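Local coordinates for protein Exo-beta-1,3-galactanase (Bifidobacterium bifidum, PDB 5FLW) that probably hydrolyses beta-1,3-linked galactans from their chain ends, as a putative family 43 exo-beta-1,3-galactanase, at residues C50-D55 against R60-V65; L9-D12 against D16-Q19. All coordinates share one frame; numbering follows the deposited sequence.

Contact 1: residues C50-D55 against R60-V65; sequences CYTTTD and RSHGIV
Cys50, Tyr51 and Thr52 run antiparallel to Arg60, Ser61 and His62, and backbone hydrogen bonds hold the two strands together. Thr52 and Arg60 form a hydrogen-bonded pair, N to O in both directions. Cys50 O accepts from the backbone N of His62 at 2.8 Å, and Cys50 N gives a longer, fairly straight bond to Gly63 O (3.1 Å). Between them, Tyr51 and Ser61 are a non-hydrogen-bonded pair, where Tyr51 CA approaches Arg60 O at 3.2 Å in a CA-H...O contact.

The polar side-chain link joins Thr52 OG1 to His62 NE2 (2.9 Å). The hydroxyl reaches the ring's edge because it sits between the backbone N and carbonyl carbon of Thr52 (chi1 52°). Thr52 CG2 lies beside the same nitrogen, and Arg60 NH1 stands over one face of the imidazole, toward its rim. Replacing His62 by an alanine is likely to leave Thr52 OG1 without this partner and open a gap beside Thr52 CG2. On the Tyr51 side, a water bridges Cys50 O and Ser61 OG, 2.8 Å from the latter.

Apolar packing is tight where Cys50 CB meets Val65 CG1 at 3.5 Å, while Tyr51 CE2 rests on Ser61 CB (3.9 Å). The arrangement is a beta hairpin that supplies the third and outermost strands of a four-stranded antiparallel blade in the five-bladed beta-propeller of family 43.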
ATOM      1  N   CYS A  50      -4.410  12.844   3.861  1.00 10.04           N
ATOM      2  CA  CYS A  50      -4.848  11.990   4.958  1.00 11.12           C
ATOM      3  C   CYS A  50      -6.368  12.048   5.091  1.00 12.11           C
ATOM      4  O   CYS A  50      -6.952  13.140   5.066  1.00 13.06           O
ATOM      5  CB  CYS A  50      -4.196  12.419   6.282  1.00 14.43           C
ATOM      6  SG  CYS A  50      -4.710  11.482   7.720  1.00 14.40           S
ATOM      7  N   TYR A  51      -7.005  10.868   5.234  1.00 11.84           N
ATOM      8  CA  TYR A  51      -8.434  10.764   5.521  1.00 13.49           C
ATOM      9  C   TYR A  51      -8.659   9.779   6.663  1.00 13.19           C
ATOM     10  O   TYR A  51      -7.884   8.834   6.841  1.00 13.78           O
ATOM     11  CB  TYR A  51      -9.236  10.244   4.312  1.00 12.23           C
ATOM     12  CG  TYR A  51      -9.007  11.059   3.065  1.00 12.63           C
ATOM     13  CD1 TYR A  51      -7.945  10.756   2.201  1.00 11.57           C
ATOM     14  CD2 TYR A  51      -9.816  12.165   2.763  1.00 13.04           C
ATOM     15  CE1 TYR A  51      -7.686  11.527   1.076  1.00  9.94           C
ATOM     16  CE2 TYR A  51      -9.556  12.950   1.644  1.00 11.94           C
ATOM     17  CZ  TYR A  51      -8.502  12.606   0.805  1.00 10.15           C
ATOM     18  OH  TYR A  51      -8.272  13.381  -0.309  1.00 12.65           O
ATOM     19  N   THR A  52      -9.725   9.993   7.433  1.00 12.95           N
ATOM     20  CA  THR A  52     -10.115   9.036   8.461  1.00 13.81           C
ATOM     21  C   THR A  52     -11.516   8.486   8.202  1.00 13.92           C
ATOM     22  O   THR A  52     -12.361   9.128   7.559  1.00 14.49           O
ATOM     23  CB  THR A  52     -10.057   9.628   9.873  1.00 14.75           C
ATOM     24  OG1 THR A  52     -10.800  10.852   9.894  1.00 16.32           O
ATOM     25  CG2 THR A  52      -8.603   9.896  10.287  1.00 15.03           C
ATOM     26  N   THR A  53     -11.755   7.286   8.732  1.00 15.54           N
ATOM     27  CA  THR A  53     -13.057   6.644   8.615  1.00 14.68           C
ATOM     28  C   THR A  53     -13.227   5.657   9.758  1.00 16.69           C
ATOM     29  O   THR A  53     -12.251   5.141  10.316  1.00 15.88           O
ATOM     30  CB  THR A  53     -13.237   5.936   7.253  1.00 14.56           C
ATOM     31  OG1 THR A  53     -14.613   5.594   7.043  1.00 14.48           O
ATOM     32  CG2 THR A  53     -12.365   4.671   7.167  1.00 14.28           C
ATOM     33  N   THR A  54     -14.483   5.397  10.090  1.00 15.59           N
ATOM     34  CA  THR A  54     -14.804   4.252  10.920  1.00 20.20           C
ATOM     35  C   THR A  54     -15.625   3.207  10.178  1.00 26.77           C
ATOM     36  O   THR A  54     -15.838   2.111  10.719  1.00 26.46           O
ATOM     37  CB  THR A  54     -15.542   4.693  12.188  1.00 18.77           C
ATOM     38  OG1 THR A  54     -16.765   5.353  11.828  1.00 22.71           O
ATOM     39  CG2 THR A  54     -14.652   5.653  13.004  1.00 20.30           C
ATOM     40  N   ASP A  55     -16.060   3.495   8.934  1.00 20.08           N
ATOM     41  CA  ASP A  55     -16.935   2.570   8.227  1.00 19.20           C
ATOM     42  C   ASP A  55     -16.553   2.316   6.775  1.00 18.42           C
ATOM     43  O   ASP A  55     -17.231   1.511   6.122  1.00 18.79           O
ATOM     44  CB  ASP A  55     -18.398   3.015   8.303  1.00 18.77           C
ATOM     45  CG  ASP A  55     -18.633   4.401   7.711  1.00 17.96           C
ATOM     46  OD1 ASP A  55     -17.705   4.980   7.092  1.00 16.84           O
ATOM     47  OD2 ASP A  55     -19.783   4.907   7.912  1.00 23.08           O
ATOM     48  N   ARG A  60     -13.354  11.498   6.250  1.00 13.89           N
ATOM     49  CA  ARG A  60     -13.108  12.855   6.708  1.00 13.45           C
ATOM     50  C   ARG A  60     -11.683  13.278   6.332  1.00 14.50           C
ATOM     51  O   ARG A  60     -10.708  12.620   6.710  1.00 15.31           O
ATOM     52  CB  ARG A  60     -13.353  12.989   8.209  1.00 16.40           C
ATOM     53  CG  ARG A  60     -13.255  14.458   8.621  1.00 18.43           C
ATOM     54  CD  ARG A  60     -12.613  14.565   9.934  1.00 32.57           C
ATOM     55  NE  ARG A  60     -12.830  15.827  10.643  1.00 23.37           N
ATOM     56  CZ  ARG A  60     -11.964  16.839  10.643  1.00 26.01           C
ATOM     57  NH1 ARG A  60     -10.843  16.762   9.904  1.00 18.81           N
ATOM     58  NH2 ARG A  60     -12.217  17.917  11.400  1.00 18.72           N
ATOM     59  N   SER A  61     -11.555  14.375   5.593  1.00 12.74           N
ATOM     60  CA  SER A  61     -10.245  14.844   5.183  1.00 12.59           C
ATOM     61  C   SER A  61      -9.496  15.490   6.352  1.00 15.46           C
ATOM     62  O   SER A  61     -10.070  16.263   7.131  1.00 14.31           O
ATOM     63  CB  SER A  61     -10.408  15.886   4.089  1.00 14.76           C
ATOM     64  OG  SER A  61      -9.122  16.413   3.699  1.00 15.33           O
ATOM     65  N   HIS A  62      -8.201  15.186   6.466  1.00 13.54           N
ATOM     66  CA  HIS A  62      -7.280  15.906   7.341  1.00 15.24           C
ATOM     67  C   HIS A  62      -6.240  16.710   6.551  1.00 13.74           C
ATOM     68  O   HIS A  62      -5.199  17.100   7.104  1.00 14.90           O
ATOM     69  CB  HIS A  62      -6.642  14.949   8.351  1.00 14.66           C
ATOM     70  CG  HIS A  62      -7.640  14.362   9.291  1.00 18.65           C
ATOM     71  ND1 HIS A  62      -8.023  14.996  10.457  1.00 18.67           N
ATOM     72  CD2 HIS A  62      -8.451  13.280   9.161  1.00 20.19           C
ATOM     73  CE1 HIS A  62      -8.962  14.276  11.052  1.00 19.71           C
ATOM     74  NE2 HIS A  62      -9.245  13.235  10.279  1.00 21.46           N
ATOM     75  N   GLY A  63      -6.501  16.936   5.252  1.00 12.92           N
ATOM     76  CA  GLY A  63      -5.650  17.772   4.437  1.00 15.03           C
ATOM     77  C   GLY A  63      -4.362  17.086   4.022  1.00 12.80           C
ATOM     78  O   GLY A  63      -4.173  15.875   4.168  1.00 12.87           O
ATOM     79  N   ILE A  64      -3.463  17.898   3.477  1.00 11.62           N
ATOM     80  CA  ILE A  64      -2.144  17.429   3.057  1.00 12.26           C
ATOM     81  C   ILE A  64      -1.254  17.363   4.299  1.00 14.40           C
ATOM     82  O   ILE A  64      -0.990  18.391   4.934  1.00 15.34           O
ATOM     83  CB  ILE A  64      -1.547  18.350   1.970  1.00 14.79           C
ATOM     84  CG1 ILE A  64      -2.400  18.273   0.676  1.00 14.71           C
ATOM     85  CG2 ILE A  64      -0.091  17.990   1.669  1.00 12.14           C
ATOM     86  CD1 ILE A  64      -2.047  19.258  -0.398  1.00 19.17           C
ATOM     87  N   VAL A  65      -0.787  16.150   4.633  1.00 11.98           N
ATOM     88  CA  VAL A  65       0.020  15.908   5.828  1.00 11.70           C
ATOM     89  C   VAL A  65       1.521  15.787   5.530  1.00 11.29           C
ATOM     90  O   VAL A  65       2.329  15.892   6.463  1.00 12.90           O
ATOM     91  CB  VAL A  65      -0.514  14.710   6.668  1.00 12.56           C
ATOM     92  CG1 VAL A  65      -1.970  14.961   7.072  1.00 12.64           C
ATOM     93  CG2 VAL A  65      -0.413  13.376   5.920  1.00 12.01           C
TER
HETATM   94  O   HOH W   1      -7.003  14.821   2.664  1.00 17.20           O

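Contact 2: residues L9-D12 against D16-Q19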
ATOM      1  N   LEU A   9     -15.694   6.100  -7.425  1.00 13.52           N
ATOM      2  CA  LEU A   9     -14.805   7.212  -7.121  1.00 12.33           C
ATOM      3  C   LEU A   9     -15.217   7.790  -5.765  1.00 12.38           C
ATOM      4  O   LEU A   9     -16.316   8.360  -5.645  1.00 12.93           O
ATOM      5  CB  LEU A   9     -14.882   8.280  -8.209  1.00 14.40           C
ATOM      6  CG  LEU A   9     -13.933   9.465  -7.995  1.00 15.33           C
ATOM      7  CD1 LEU A   9     -12.470   9.002  -8.004  1.00 15.56           C
ATOM      8  CD2 LEU A   9     -14.213  10.592  -9.003  1.00 20.69           C
ATOM      9  N   PRO A  10     -14.401   7.641  -4.721  1.00 13.10           N
ATOM     10  CA  PRO A  10     -14.801   8.133  -3.395  1.00 13.31           C
ATOM     11  C   PRO A  10     -14.701   9.654  -3.295  1.00 11.51           C
ATOM     12  O   PRO A  10     -13.933  10.311  -3.999  1.00 11.63           O
ATOM     13  CB  PRO A  10     -13.794   7.464  -2.445  1.00 15.52           C
ATOM     14  CG  PRO A  10     -12.555   7.242  -3.303  1.00 13.18           C
ATOM     15  CD  PRO A  10     -13.077   6.972  -4.705  1.00 13.07           C
ATOM     16  N   HIS A  11     -15.505  10.189  -2.365  1.00 12.71           N
ATOM     17  CA  HIS A  11     -15.552  11.598  -2.000  1.00 12.75           C
ATOM     18  C   HIS A  11     -15.407  11.721  -0.488  1.00 12.52           C
ATOM     19  O   HIS A  11     -15.720  10.788   0.260  1.00 14.48           O
ATOM     20  CB  HIS A  11     -16.876  12.281  -2.461  1.00 11.21           C
ATOM     21  CG  HIS A  11     -17.013  12.304  -3.954  1.00 12.43           C
ATOM     22  ND1 HIS A  11     -17.403  11.194  -4.674  1.00 14.33           N
ATOM     23  CD2 HIS A  11     -16.721  13.268  -4.871  1.00 15.48           C
ATOM     24  CE1 HIS A  11     -17.376  11.477  -5.966  1.00 13.98           C
ATOM     25  NE2 HIS A  11     -16.972  12.731  -6.114  1.00 16.94           N
ATOM     26  N   ASP A  12     -14.842  12.845  -0.058  1.00 12.36           N
ATOM     27  CA  ASP A  12     -14.770  13.114   1.368  1.00 11.68           C
ATOM     28  C   ASP A  12     -15.986  13.926   1.832  1.00 14.30           C
ATOM     29  O   ASP A  12     -16.824  14.365   1.032  1.00 13.78           O
ATOM     30  CB  ASP A  12     -13.415  13.729   1.736  1.00 13.07           C
ATOM     31  CG  ASP A  12     -13.184  15.133   1.156  1.00 12.16           C
ATOM     32  OD1 ASP A  12     -14.148  15.902   0.965  1.00 14.19           O
ATOM     33  OD2 ASP A  12     -11.984  15.470   0.938  1.00 15.00           O
ATOM     34  N   ASP A  16     -15.084  17.090  -1.801  1.00 12.26           N
ATOM     35  CA  ASP A  16     -14.011  16.866  -2.769  1.00 12.73           C
ATOM     36  C   ASP A  16     -13.838  15.379  -3.093  1.00 13.36           C
ATOM     37  O   ASP A  16     -14.116  14.502  -2.259  1.00 13.07           O
ATOM     38  CB  ASP A  16     -12.723  17.416  -2.174  1.00 13.15           C
ATOM     39  CG  ASP A  16     -12.755  18.932  -2.017  1.00 14.24           C
ATOM     40  OD1 ASP A  16     -13.173  19.676  -2.925  1.00 15.44           O
ATOM     41  OD2 ASP A  16     -12.467  19.389  -0.896  1.00 21.90           O
ATOM     42  N   VAL A  17     -13.367  15.091  -4.318  1.00 10.91           N
ATOM     43  CA  VAL A  17     -12.880  13.744  -4.574  1.00 12.04           C
ATOM     44  C   VAL A  17     -11.844  13.354  -3.507  1.00 10.10           C
ATOM     45  O   VAL A  17     -10.907  14.117  -3.245  1.00 14.56           O
ATOM     46  CB  VAL A  17     -12.302  13.670  -6.000  1.00 12.96           C
ATOM     47  CG1 VAL A  17     -11.570  12.333  -6.221  1.00 12.20           C
ATOM     48  CG2 VAL A  17     -13.421  13.887  -7.029  1.00 13.71           C
ATOM     49  N   ALA A  18     -11.998  12.163  -2.896  1.00 12.36           N
ATOM     50  CA  ALA A  18     -11.009  11.671  -1.926  1.00 11.20           C
ATOM     51  C   ALA A  18      -9.847  11.041  -2.701  1.00 10.65           C
ATOM     52  O   ALA A  18     -10.053  10.108  -3.486  1.00 12.69           O
ATOM     53  CB  ALA A  18     -11.613  10.644  -0.953  1.00 11.43           C
ATOM     54  N   GLN A  19      -8.631  11.557  -2.488  1.00 10.09           N
ATOM     55  CA  GLN A  19      -7.431  11.096  -3.192  1.00 10.56           C
ATOM     56  C   GLN A  19      -6.915   9.788  -2.560  1.00 11.06           C
ATOM     57  O   GLN A  19      -5.807   9.686  -2.012  1.00 11.07           O
ATOM     58  CB  GLN A  19      -6.384  12.211  -3.220  1.00 10.32           C
ATOM     59  CG  GLN A  19      -6.771  13.491  -4.029  1.00 10.65           C
ATOM     60  CD  GLN A  19      -6.986  13.234  -5.522  1.00 11.81           C
ATOM     61  OE1 GLN A  19      -6.152  12.643  -6.193  1.00 11.77           O
ATOM     62  NE2 GLN A  19      -8.140  13.671  -6.040  1.00 13.49           N
TER
HETATM   63  O   HOH W   2      -9.917  15.347  -0.832  1.00 14.04           O
HETATM   64  O   HOH W   3     -11.305  17.883   1.048  1.00 20.03           O
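His11 and Val17 face each other across a single backbone bridge, with their CA atoms 4.3 Å apart and a hydrogen bond to each side. Asp12 N donates to Asp16 O at 2.8 Å, almost in line with the carbonyl (C=O...N angle 171°). Ala18 N reaches Pro10 O at 2.9 Å but from well above the carbonyl plane. Asp12 adds a side-chain bond: with chi1 at 67°, its CG is tucked over its own backbone, which brings OD1 to Asp16 N, 3.2 Å away and above the carboxylate plane. OD1 also accepts from Ser14 N, the bond of an Asx turn, and this tight reversal belongs to the N-terminal loop ahead of strand 24-28, the first strand of a propeller blade.

The Asp12 and Asp16 side chains lie side by side, pointing the same way, with their carboxylate planes 79° apart, and a water bridges Asp12 OD2 and Asp16 OD2. A second water joins Asp12 OD2 to Val17 O. Farther along, both Val17 methyls pack on the forked end of Leu9, CG1 on CD1 (3.9 Å) and CG2 on CD2, and Val17 CG2 also meets His11 NE2 at 3.8 Å. Pro10 CB lies against Ala18 CB at 4.1 Å, and Leu20 also packs on this proline.

From the N terminus, contact 2 comes first: 9-12 and 16-19 close a three-residue loop before any strand of the propeller has begun. The chain then lays down strands 24-28 and 31-37, and contact 1 closes a four-residue loop between 50-55 and 60-65, completing the same blade. The two loops follow in series and neither encloses the other, but their centres lie only about 10 Å apart. Tyr51 joins them: its OH probably hydrogen-bonds to Gln19 N at 2.9 Å, and its ring packs on Asp12, which also touches Ser61. The N-terminal loop is thereby tied to the outer hairpin of the blade.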